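Local coordinates for type 2A phosphatase-associated protein 42 (Saccharomyces cerevisiae, PDB 2V0P) that binds the catalytic subunits of type 2A-like phosphatases, inhibits the phosphatase SIT4 and takes part in negative regulation of TOR signalling in response to the nitrogen source, at residues A[68-73]-A[199-204]; A[123-128]-A[207-212]; A[170-175]-A[211-216]. All blocks are in the same frame, centred on the assembly; numbering follows the deposited sequence.

Contact 1. Residues A[68-73]-A[199-204]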
loop_
_atom_site.group_PDB
_atom_site.type_symbol
_atom_site.label_atom_id
_atom_site.label_comp_id
_atom_site.label_asym_id
_atom_site.label_seq_id
_atom_site.Cartn_x
_atom_site.Cartn_y
_atom_site.Cartn_z
ATOM N N ALA A 68 -29.851 26.033 9.988
ATOM C CA ALA A 68 -29.189 26.253 8.753
ATOM C C ALA A 68 -27.662 26.439 8.915
ATOM O O ALA A 68 -26.990 26.310 7.979
ATOM C CB ALA A 68 -29.831 27.382 8.002
ATOM N N SER A 69 -27.173 26.709 10.118
ATOM C CA SER A 69 -25.791 26.876 10.456
ATOM C C SER A 69 -25.054 25.497 10.635
ATOM O O SER A 69 -23.851 25.437 10.734
ATOM C CB SER A 69 -25.640 27.660 11.744
ATOM O OG SER A 69 -26.114 29.024 11.640
ATOM N N ILE A 70 -25.818 24.432 10.725
ATOM C CA ILE A 70 -25.282 23.136 11.103
ATOM C C ILE A 70 -24.403 22.683 9.896
ATOM O O ILE A 70 -23.386 22.097 10.125
ATOM C CB ILE A 70 -26.402 22.158 11.391
ATOM C CG1 ILE A 70 -27.080 22.502 12.741
ATOM C CG2 ILE A 70 -25.894 20.699 11.382
ATOM C CD1 ILE A 70 -28.173 21.541 13.111
ATOM N N LYS A 71 -24.845 22.975 8.680
ATOM C CA LYS A 71 -24.160 22.704 7.413
ATOM C C LYS A 71 -22.671 23.060 7.494
ATOM O O LYS A 71 -21.855 22.364 7.004
ATOM C CB LYS A 71 -24.720 23.608 6.306
ATOM C CG LYS A 71 -25.824 23.008 5.482
ATOM C CD LYS A 71 -26.614 24.072 4.654
ATOM C CE LYS A 71 -26.001 25.495 4.601
ATOM N NZ LYS A 71 -26.900 26.514 5.352
ATOM N N PHE A 72 -22.385 24.198 8.109
ATOM C CA PHE A 72 -21.084 24.817 8.135
ATOM C C PHE A 72 -20.060 24.046 8.949
ATOM O O PHE A 72 -18.911 24.301 8.826
ATOM C CB PHE A 72 -21.178 26.209 8.745
ATOM C CG PHE A 72 -22.119 27.145 8.001
ATOM C CD1 PHE A 72 -22.149 27.171 6.625
ATOM C CD2 PHE A 72 -22.991 27.956 8.701
ATOM C CE1 PHE A 72 -23.037 28.001 5.945
ATOM C CE2 PHE A 72 -23.860 28.824 8.040
ATOM C CZ PHE A 72 -23.888 28.834 6.662
ATOM N N LEU A 73 -20.486 23.228 9.876
ATOM C CA LEU A 73 -19.566 22.431 10.648
ATOM C C LEU A 73 -18.814 21.523 9.608
ATOM O O LEU A 73 -17.743 20.985 9.888
ATOM C CB LEU A 73 -20.366 21.557 11.622
ATOM C CG LEU A 73 -20.953 22.232 12.886
ATOM C CD1 LEU A 73 -21.800 21.277 13.720
ATOM C CD2 LEU A 73 -19.867 22.858 13.761
ATOM N N LEU A 199 -37.816 17.855 9.937
ATOM C CA LEU A 199 -36.840 16.850 9.501
ATOM C C LEU A 199 -35.494 17.464 9.107
ATOM O O LEU A 199 -34.475 16.796 9.176
ATOM C CB LEU A 199 -37.382 16.000 8.352
ATOM C CG LEU A 199 -38.724 15.272 8.518
ATOM C CD1 LEU A 199 -38.936 14.324 7.341
ATOM C CD2 LEU A 199 -38.854 14.511 9.856
ATOM N N LEU A 200 -35.495 18.732 8.703
ATOM C CA LEU A 200 -34.281 19.372 8.185
ATOM C C LEU A 200 -33.088 19.250 9.105
ATOM O O LEU A 200 -31.940 18.892 8.674
ATOM C CB LEU A 200 -34.526 20.858 7.875
ATOM C CG LEU A 200 -33.861 21.334 6.597
ATOM C CD1 LEU A 200 -34.619 20.725 5.422
ATOM C CD2 LEU A 200 -33.871 22.871 6.500
ATOM N N ARG A 201 -33.324 19.593 10.350
ATOM C CA ARG A 201 -32.305 19.557 11.371
ATOM C C ARG A 201 -31.719 18.157 11.546
ATOM O O ARG A 201 -30.546 18.026 11.793
ATOM C CB ARG A 201 -32.863 20.019 12.706
ATOM C CG ARG A 201 -31.827 20.123 13.783
ATOM C CD ARG A 201 -32.299 21.015 14.928
ATOM N NE ARG A 201 -31.172 21.279 15.798
ATOM C CZ ARG A 201 -30.460 22.404 15.806
ATOM N NH1 ARG A 201 -30.791 23.445 15.006
ATOM N NH2 ARG A 201 -29.424 22.489 16.640
ATOM N N GLU A 202 -32.602 17.145 11.485
ATOM C CA GLU A 202 -32.196 15.759 11.582
ATOM C C GLU A 202 -31.331 15.367 10.378
ATOM O O GLU A 202 -30.316 14.759 10.542
ATOM C CB GLU A 202 -33.432 14.872 11.682
ATOM C CG GLU A 202 -33.148 13.381 11.642
ATOM C CD GLU A 202 -34.395 12.545 11.859
ATOM O OE1 GLU A 202 -35.476 12.946 11.372
ATOM O OE2 GLU A 202 -34.300 11.482 12.509
ATOM N N LEU A 203 -31.764 15.740 9.184
ATOM C CA LEU A 203 -30.994 15.522 7.981
ATOM C C LEU A 203 -29.563 16.109 8.038
ATOM O O LEU A 203 -28.593 15.446 7.651
ATOM C CB LEU A 203 -31.790 16.014 6.778
ATOM C CG LEU A 203 -31.181 16.096 5.390
ATOM C CD1 LEU A 203 -30.652 14.726 5.003
ATOM C CD2 LEU A 203 -32.211 16.596 4.377
ATOM N N TYR A 204 -29.437 17.350 8.492
ATOM C CA TYR A 204 -28.186 18.010 8.582
ATOM C C TYR A 204 -27.218 17.348 9.538
ATOM O O TYR A 204 -26.048 17.224 9.220
ATOM C CB TYR A 204 -28.365 19.499 8.919
ATOM C CG TYR A 204 -29.063 20.266 7.837
ATOM C CD1 TYR A 204 -29.165 19.762 6.542
ATOM C CD2 TYR A 204 -29.572 21.532 8.086
ATOM C CE1 TYR A 204 -29.802 20.491 5.523
ATOM C CE2 TYR A 204 -30.210 22.257 7.090
ATOM C CZ TYR A 204 -30.305 21.748 5.809
ATOM O OH TYR A 204 -30.928 22.506 4.822
#

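Contact 2. Residues A[123-128]-A[207-212]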
loop_
_atom_site.group_PDB
_atom_site.type_symbol
_atom_site.label_atom_id
_atom_site.label_comp_id
_atom_site.label_asym_id
_atom_site.label_seq_id
_atom_site.Cartn_x
_atom_site.Cartn_y
_atom_site.Cartn_z
ATOM N N LEU A 123 -20.458 15.633 19.030
ATOM C CA LEU A 123 -21.213 15.008 17.970
ATOM C C LEU A 123 -20.558 13.741 17.430
ATOM O O LEU A 123 -21.160 13.006 16.685
ATOM C CB LEU A 123 -21.496 15.981 16.814
ATOM C CG LEU A 123 -22.581 17.036 17.045
ATOM C CD1 LEU A 123 -22.580 18.095 15.955
ATOM C CD2 LEU A 123 -23.942 16.354 17.155
ATOM N N LEU A 124 -19.355 13.460 17.864
ATOM C CA LEU A 124 -18.558 12.456 17.199
ATOM C C LEU A 124 -18.944 11.008 17.618
ATOM O O LEU A 124 -18.816 10.635 18.751
ATOM C CB LEU A 124 -17.061 12.778 17.379
ATOM C CG LEU A 124 -16.090 12.128 16.358
ATOM C CD1 LEU A 124 -16.471 12.436 14.921
ATOM C CD2 LEU A 124 -14.651 12.528 16.631
ATOM N N ASP A 125 -19.470 10.250 16.681
ATOM C CA ASP A 125 -19.592 8.798 16.793
ATOM C C ASP A 125 -18.399 8.208 17.566
ATOM O O ASP A 125 -17.253 8.513 17.255
ATOM C CB ASP A 125 -19.622 8.212 15.380
ATOM C CG ASP A 125 -20.123 6.782 15.342
ATOM O OD1 ASP A 125 -19.612 5.954 16.115
ATOM O OD2 ASP A 125 -21.011 6.483 14.517
ATOM N N PRO A 126 -18.654 7.363 18.569
ATOM C CA PRO A 126 -17.506 6.924 19.340
ATOM C C PRO A 126 -16.539 6.041 18.510
ATOM O O PRO A 126 -15.364 5.997 18.811
ATOM C CB PRO A 126 -18.133 6.187 20.503
ATOM C CG PRO A 126 -19.431 5.710 19.989
ATOM C CD PRO A 126 -19.902 6.731 19.030
ATOM N N LEU A 127 -17.037 5.385 17.469
ATOM C CA LEU A 127 -16.227 4.626 16.556
ATOM C C LEU A 127 -15.199 5.546 15.885
ATOM O O LEU A 127 -14.028 5.177 15.669
ATOM C CB LEU A 127 -17.107 3.974 15.500
ATOM C CG LEU A 127 -16.448 2.973 14.511
ATOM C CD1 LEU A 127 -17.444 1.968 13.973
ATOM C CD2 LEU A 127 -15.770 3.683 13.352
ATOM N N VAL A 128 -15.642 6.756 15.552
ATOM C CA VAL A 128 -14.764 7.682 14.852
ATOM C C VAL A 128 -13.865 8.315 15.848
ATOM O O VAL A 128 -12.686 8.509 15.583
ATOM C CB VAL A 128 -15.558 8.724 14.044
ATOM C CG1 VAL A 128 -14.615 9.776 13.406
ATOM C CG2 VAL A 128 -16.354 8.053 12.955
ATOM N N ARG A 207 -26.239 14.061 8.070
ATOM C CA ARG A 207 -25.296 14.296 7.031
ATOM C C ARG A 207 -23.861 14.424 7.661
ATOM O O ARG A 207 -22.914 13.758 7.236
ATOM C CB ARG A 207 -25.786 15.443 6.158
ATOM C CG ARG A 207 -24.863 15.877 5.069
ATOM C CD ARG A 207 -25.616 16.816 4.151
ATOM N NE ARG A 207 -26.646 16.082 3.426
ATOM C CZ ARG A 207 -27.784 16.600 2.974
ATOM N NH1 ARG A 207 -28.090 17.884 3.170
ATOM N NH2 ARG A 207 -28.633 15.814 2.326
ATOM N N LEU A 208 -23.728 15.189 8.740
ATOM C CA LEU A 208 -22.427 15.291 9.403
ATOM C C LEU A 208 -21.963 13.890 9.858
ATOM O O LEU A 208 -20.801 13.552 9.770
ATOM C CB LEU A 208 -22.482 16.270 10.594
ATOM C CG LEU A 208 -22.694 17.695 10.098
ATOM C CD1 LEU A 208 -22.889 18.602 11.339
ATOM C CD2 LEU A 208 -21.597 18.261 9.275
ATOM N N HIS A 209 -22.907 13.105 10.361
ATOM C CA HIS A 209 -22.612 11.774 10.845
ATOM C C HIS A 209 -21.948 10.950 9.707
ATOM O O HIS A 209 -20.967 10.346 9.956
ATOM C CB HIS A 209 -23.893 11.110 11.359
ATOM C CG HIS A 209 -23.644 9.943 12.255
ATOM N ND1 HIS A 209 -24.593 9.461 13.133
ATOM C CD2 HIS A 209 -22.532 9.202 12.455
ATOM C CE1 HIS A 209 -24.086 8.433 13.789
ATOM N NE2 HIS A 209 -22.838 8.267 13.402
ATOM N N HIS A 210 -22.475 11.025 8.494
ATOM C CA HIS A 210 -22.066 10.217 7.379
ATOM C C HIS A 210 -20.688 10.743 7.009
ATOM O O HIS A 210 -19.789 9.967 6.839
ATOM C CB HIS A 210 -23.067 10.330 6.245
ATOM C CG HIS A 210 -22.544 9.915 4.924
ATOM N ND1 HIS A 210 -22.377 10.800 3.880
ATOM C CD2 HIS A 210 -22.093 8.721 4.479
ATOM C CE1 HIS A 210 -21.852 10.165 2.847
ATOM N NE2 HIS A 210 -21.674 8.902 3.185
ATOM N N PHE A 211 -20.548 12.081 6.989
ATOM C CA PHE A 211 -19.248 12.706 6.746
ATOM C C PHE A 211 -18.105 12.245 7.667
ATOM O O PHE A 211 -16.987 11.986 7.191
ATOM C CB PHE A 211 -19.382 14.220 6.705
ATOM C CG PHE A 211 -20.264 14.716 5.628
ATOM C CD1 PHE A 211 -20.620 13.944 4.572
ATOM C CD2 PHE A 211 -20.691 16.073 5.655
ATOM C CE1 PHE A 211 -21.433 14.461 3.525
ATOM C CE2 PHE A 211 -21.472 16.589 4.656
ATOM C CZ PHE A 211 -21.862 15.800 3.588
ATOM N N SER A 212 -18.369 12.124 8.958
ATOM C CA SER A 212 -17.377 11.710 9.894
ATOM C C SER A 212 -16.926 10.256 9.614
ATOM O O SER A 212 -15.746 9.968 9.720
ATOM C CB SER A 212 -17.877 11.866 11.339
ATOM O OG SER A 212 -18.733 10.812 11.654
HETATM O O HOH W 1 -20.190 11.507 14.103
#

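Contact 3. Residues A[170-175]-A[211-216]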
loop_
_atom_site.group_PDB
_atom_site.type_symbol
_atom_site.label_atom_id
_atom_site.label_comp_id
_atom_site.label_asym_id
_atom_site.label_seq_id
_atom_site.Cartn_x
_atom_site.Cartn_y
_atom_site.Cartn_z
ATOM N N PHE A 170 -17.179 -0.344 8.071
ATOM C CA PHE A 170 -17.956 -0.505 6.873
ATOM C C PHE A 170 -19.443 -0.610 7.232
ATOM O O PHE A 170 -20.264 0.144 6.702
ATOM C CB PHE A 170 -17.427 -1.702 6.046
ATOM C CG PHE A 170 -18.222 -2.000 4.815
ATOM C CD1 PHE A 170 -17.757 -1.643 3.571
ATOM C CD2 PHE A 170 -19.439 -2.636 4.902
ATOM C CE1 PHE A 170 -18.492 -1.919 2.439
ATOM C CE2 PHE A 170 -20.182 -2.898 3.771
ATOM C CZ PHE A 170 -19.690 -2.532 2.538
ATOM N N GLN A 171 -19.774 -1.507 8.150
ATOM C CA GLN A 171 -21.153 -1.659 8.576
ATOM C C GLN A 171 -21.724 -0.337 9.115
ATOM O O GLN A 171 -22.828 0.019 8.757
ATOM C CB GLN A 171 -21.309 -2.790 9.588
ATOM C CG GLN A 171 -21.140 -4.190 8.971
ATOM C CD GLN A 171 -22.196 -4.519 7.920
ATOM O OE1 GLN A 171 -23.396 -4.533 8.206
ATOM N NE2 GLN A 171 -21.747 -4.801 6.702
ATOM N N ARG A 172 -20.967 0.363 9.944
ATOM C CA ARG A 172 -21.457 1.584 10.560
ATOM C C ARG A 172 -21.719 2.650 9.482
ATOM O O ARG A 172 -22.754 3.307 9.483
ATOM C CB ARG A 172 -20.487 2.108 11.618
ATOM C CG ARG A 172 -20.964 3.372 12.355
ATOM C CD ARG A 172 -22.285 3.125 13.128
ATOM N NE ARG A 172 -22.608 4.191 14.074
ATOM C CZ ARG A 172 -23.810 4.386 14.607
ATOM N NH1 ARG A 172 -24.829 3.564 14.331
ATOM N NH2 ARG A 172 -24.003 5.385 15.456
ATOM N N ASN A 173 -20.787 2.761 8.539
ATOM C CA ASN A 173 -20.882 3.630 7.403
ATOM C C ASN A 173 -22.113 3.356 6.562
ATOM O O ASN A 173 -22.832 4.276 6.194
ATOM C CB ASN A 173 -19.634 3.409 6.552
ATOM C CG ASN A 173 -19.150 4.646 5.883
ATOM O OD1 ASN A 173 -19.698 5.714 6.035
ATOM N ND2 ASN A 173 -18.074 4.507 5.138
ATOM N N LYS A 174 -22.359 2.085 6.263
ATOM C CA LYS A 174 -23.551 1.647 5.558
ATOM C C LYS A 174 -24.824 1.999 6.322
ATOM O O LYS A 174 -25.789 2.448 5.741
ATOM C CB LYS A 174 -23.482 0.134 5.331
ATOM C CG LYS A 174 -24.565 -0.426 4.444
ATOM C CD LYS A 174 -24.261 -1.877 4.060
ATOM C CE LYS A 174 -25.535 -2.685 3.895
ATOM N NZ LYS A 174 -26.206 -2.952 5.208
ATOM N N GLU A 175 -24.817 1.785 7.622
ATOM C CA GLU A 175 -25.981 2.047 8.445
ATOM C C GLU A 175 -26.367 3.547 8.313
ATOM O O GLU A 175 -27.479 3.873 7.932
ATOM C CB GLU A 175 -25.659 1.685 9.880
ATOM C CG GLU A 175 -26.837 1.704 10.819
ATOM C CD GLU A 175 -26.424 1.558 12.279
ATOM O OE1 GLU A 175 -25.204 1.421 12.553
ATOM O OE2 GLU A 175 -27.322 1.591 13.151
ATOM N N PHE A 211 -20.548 12.081 6.989
ATOM C CA PHE A 211 -19.248 12.706 6.746
ATOM C C PHE A 211 -18.105 12.245 7.667
ATOM O O PHE A 211 -16.987 11.986 7.191
ATOM C CB PHE A 211 -19.382 14.220 6.705
ATOM C CG PHE A 211 -20.264 14.716 5.628
ATOM C CD1 PHE A 211 -20.620 13.944 4.572
ATOM C CD2 PHE A 211 -20.691 16.073 5.655
ATOM C CE1 PHE A 211 -21.433 14.461 3.525
ATOM C CE2 PHE A 211 -21.472 16.589 4.656
ATOM C CZ PHE A 211 -21.862 15.800 3.588
ATOM N N SER A 212 -18.369 12.124 8.958
ATOM C CA SER A 212 -17.377 11.710 9.894
ATOM C C SER A 212 -16.926 10.256 9.614
ATOM O O SER A 212 -15.746 9.968 9.720
ATOM C CB SER A 212 -17.877 11.866 11.339
ATOM O OG SER A 212 -18.733 10.812 11.654
ATOM N N LEU A 213 -17.843 9.390 9.217
ATOM C CA LEU A 213 -17.485 8.039 8.868
ATOM C C LEU A 213 -16.675 8.049 7.525
ATOM O O LEU A 213 -15.636 7.479 7.503
ATOM C CB LEU A 213 -18.698 7.147 8.837
ATOM C CG LEU A 213 -19.239 6.957 10.283
ATOM C CD1 LEU A 213 -20.676 6.655 10.204
ATOM C CD2 LEU A 213 -18.512 5.799 11.008
ATOM N N ASP A 214 -17.162 8.721 6.485
ATOM C CA ASP A 214 -16.485 8.857 5.223
ATOM C C ASP A 214 -15.068 9.319 5.438
ATOM O O ASP A 214 -14.183 8.792 4.832
ATOM C CB ASP A 214 -17.197 9.899 4.315
ATOM C CG ASP A 214 -16.644 9.898 2.865
ATOM O OD1 ASP A 214 -16.568 8.792 2.265
ATOM O OD2 ASP A 214 -16.303 10.981 2.334
ATOM N N THR A 215 -14.869 10.285 6.324
ATOM C CA THR A 215 -13.566 10.884 6.680
ATOM C C THR A 215 -12.527 9.838 7.059
ATOM O O THR A 215 -11.390 9.913 6.629
ATOM C CB THR A 215 -13.743 11.971 7.803
ATOM O OG1 THR A 215 -14.469 13.030 7.237
ATOM C CG2 THR A 215 -12.438 12.551 8.330
ATOM N N ILE A 216 -12.914 8.851 7.855
ATOM C CA ILE A 216 -11.950 7.853 8.232
ATOM C C ILE A 216 -11.375 7.178 6.956
ATOM O O ILE A 216 -10.206 7.027 6.883
ATOM C CB ILE A 216 -12.506 6.824 9.248
ATOM C CG1 ILE A 216 -12.821 7.486 10.604
ATOM C CG2 ILE A 216 -11.543 5.630 9.395
ATOM C CD1 ILE A 216 -11.733 8.232 11.265
HETATM O O HOH W 2 -16.511 6.436 2.757
#

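Contact 1. Residues A[68-73]-A[199-204]
Ile70 meets two side chains of helix 199-231, Arg201 and Tyr204, which lie one helical turn apart, and its two branches divide the work between them. The apolar packing is made by the short branch: the methyl CG2 of Ile70 rests against CB of Tyr204 at 3.7 Å, with the carbonyl carbon of Tyr204 close behind. CG2 stands anti to the backbone N of Ile70, while the longer branch starts beside that N (CG1, chi1 -73°) and runs off to Arg201. Ala68 adds a looser approach, its CA standing 4.4 Å from CE2 of the Tyr204 ring.

The second kind of contact is a methyl group over a flat cation. CD1 of Ile70 sits above the centre of the Arg201 guanidinium, 3.6 Å from CZ, and the two side chains cross at about a right angle. The arginine is extended from CG to NE, with CG anti to the backbone N (chi1 -175°), and this carries its head out over the isoleucine.

Polar bonds hold that head in place. NH1 of Arg201 bonds to Thr67 OG1 and NH2 to the carbonyl O of Val65, both on the loop leading into 68-73, so the group is fixed by its nitrogens while the methyl packs on one face. Within 68-73, Lys71 folds back and its NZ gives a hydrogen bond to Ala68 O at 2.6 Å; the same nitrogen also bonds to Thr5 OG1 of helix 4-19.

No hydrogen bond joins the two segments directly. The contact fastens the loop between helices 29-52 and 75-83 to residues 199-204 of helix 199-231, a loop-on-helix packing in the all-helical, tetratricopeptide-repeat-like fold of the N-terminal domain of Tap42.

Contact 2. Residues A[123-128]-A[207-212]
His209 and Asp125 join in a histidine-carboxylate hydrogen bond that ties the start of helix 126-133 to helix 199-231 in the tetratricopeptide-repeat-like fold. NE2 of His209 gives its hydrogen to Asp125 OD2 over 2.8 Å and almost straight, at 172°. The oxygen lies at the edge of the imidazole, in the ring plane, whereas the carboxylate is turned 66° from that plane and receives the bond on the anti side of OD2.

Beside this polar pair, Leu124 CD1 touches Ser212 CB at 3.9 Å, and the CG2 methyl of Val128 lies against the backbone O and the hydroxyl of Ser212.

The next shell holds Asp125. It is the N-cap of helix 126-133: OD1 accepts from Leu127 N at 3.0 Å, leaving OD2 to face the histidine. OD2 also forms a salt bridge with Arg172 NE of helix 156-186, so two donors grip one carboxylate oxygen, a pairing that would probably favour the charged form of the acid.

Further out, a water links the segments, accepting from Asp125 N and donating to Ser212 OG. That hydroxyl lies between its own backbone N and carbonyl carbon (chi1 78°), from where it reaches back along its helix and donates to His209 O at 2.8 Å.

Contact 3. Residues A[170-175]-A[211-216]
Helices 156-186 and 199-231 run roughly antiparallel here: the axes of segments 170-175 and 211-216 approach to 9.5 Å, with 147° between their directions, and the backbones come nearest where the CA atoms of Asn173 and Leu213 lie 5.8 Å apart. This is helix-on-helix packing within the tetratricopeptide-repeat-like fold of the N-terminal domain.

Leu213 points across at the other helix and is received by two polar residues. Its methyls CD1 and CD2 lie against the aliphatic part of Arg172, CD2 coming to 3.7 Å from Arg172 CG, with the two side chains passing at a slant. On the backbone side of the leucine, OD1 of Asn173 approaches Leu213 CB at 3.3 Å, and these two side chains slide past each other in opposite directions.

Arg172 leaves its helix with CG anti to the backbone N and then turns about CB-CG (chi2 61°), presenting its methylene to the leucine while the guanidinium turns to other partners. NH1 makes a salt bridge with Glu175 OE1 at 2.8 Å, in the guanidinium plane but from above the plane of the carboxylate. Its NE is taken by Asp125, so one cation joins two acids. An alanine here is likely to deprive Asp125 and Glu175 of their shared positive partner and to open a gap beside the methyls of Leu213.

At the edge of the contact Asp214 is held by OD2, which accepts hydrogen bonds from Tyr77 OH and Asn218 ND2, and the same asparagine oxygen that touches the leucine, OD1 of Asn173, stands 4.0 Å from Asp214 N.

Overall arrangement
Helix 199-231 supplies the second segment of all three contacts, which follow it in order: 199-204 in contact 1, 207-212 in contact 2 and 211-216 in contact 3. Its partners come from ever later in the chain: loop 68-73, the start of helix 126-133, then helix 156-186. Contacts 2 and 3 share Phe211 and Ser212, their centres are about 7 Å apart, and a salt bridge joins them. Contact 1 lies about 14 Å from contact 2, centre to centre, touching it where Leu208 meets Ile70 and Leu73, and Leu73 meets Leu123; contacts 1 and 3, with centres about 18 Å apart, do not touch. One long helix thus gathers distant parts of the N-terminal domain into one body.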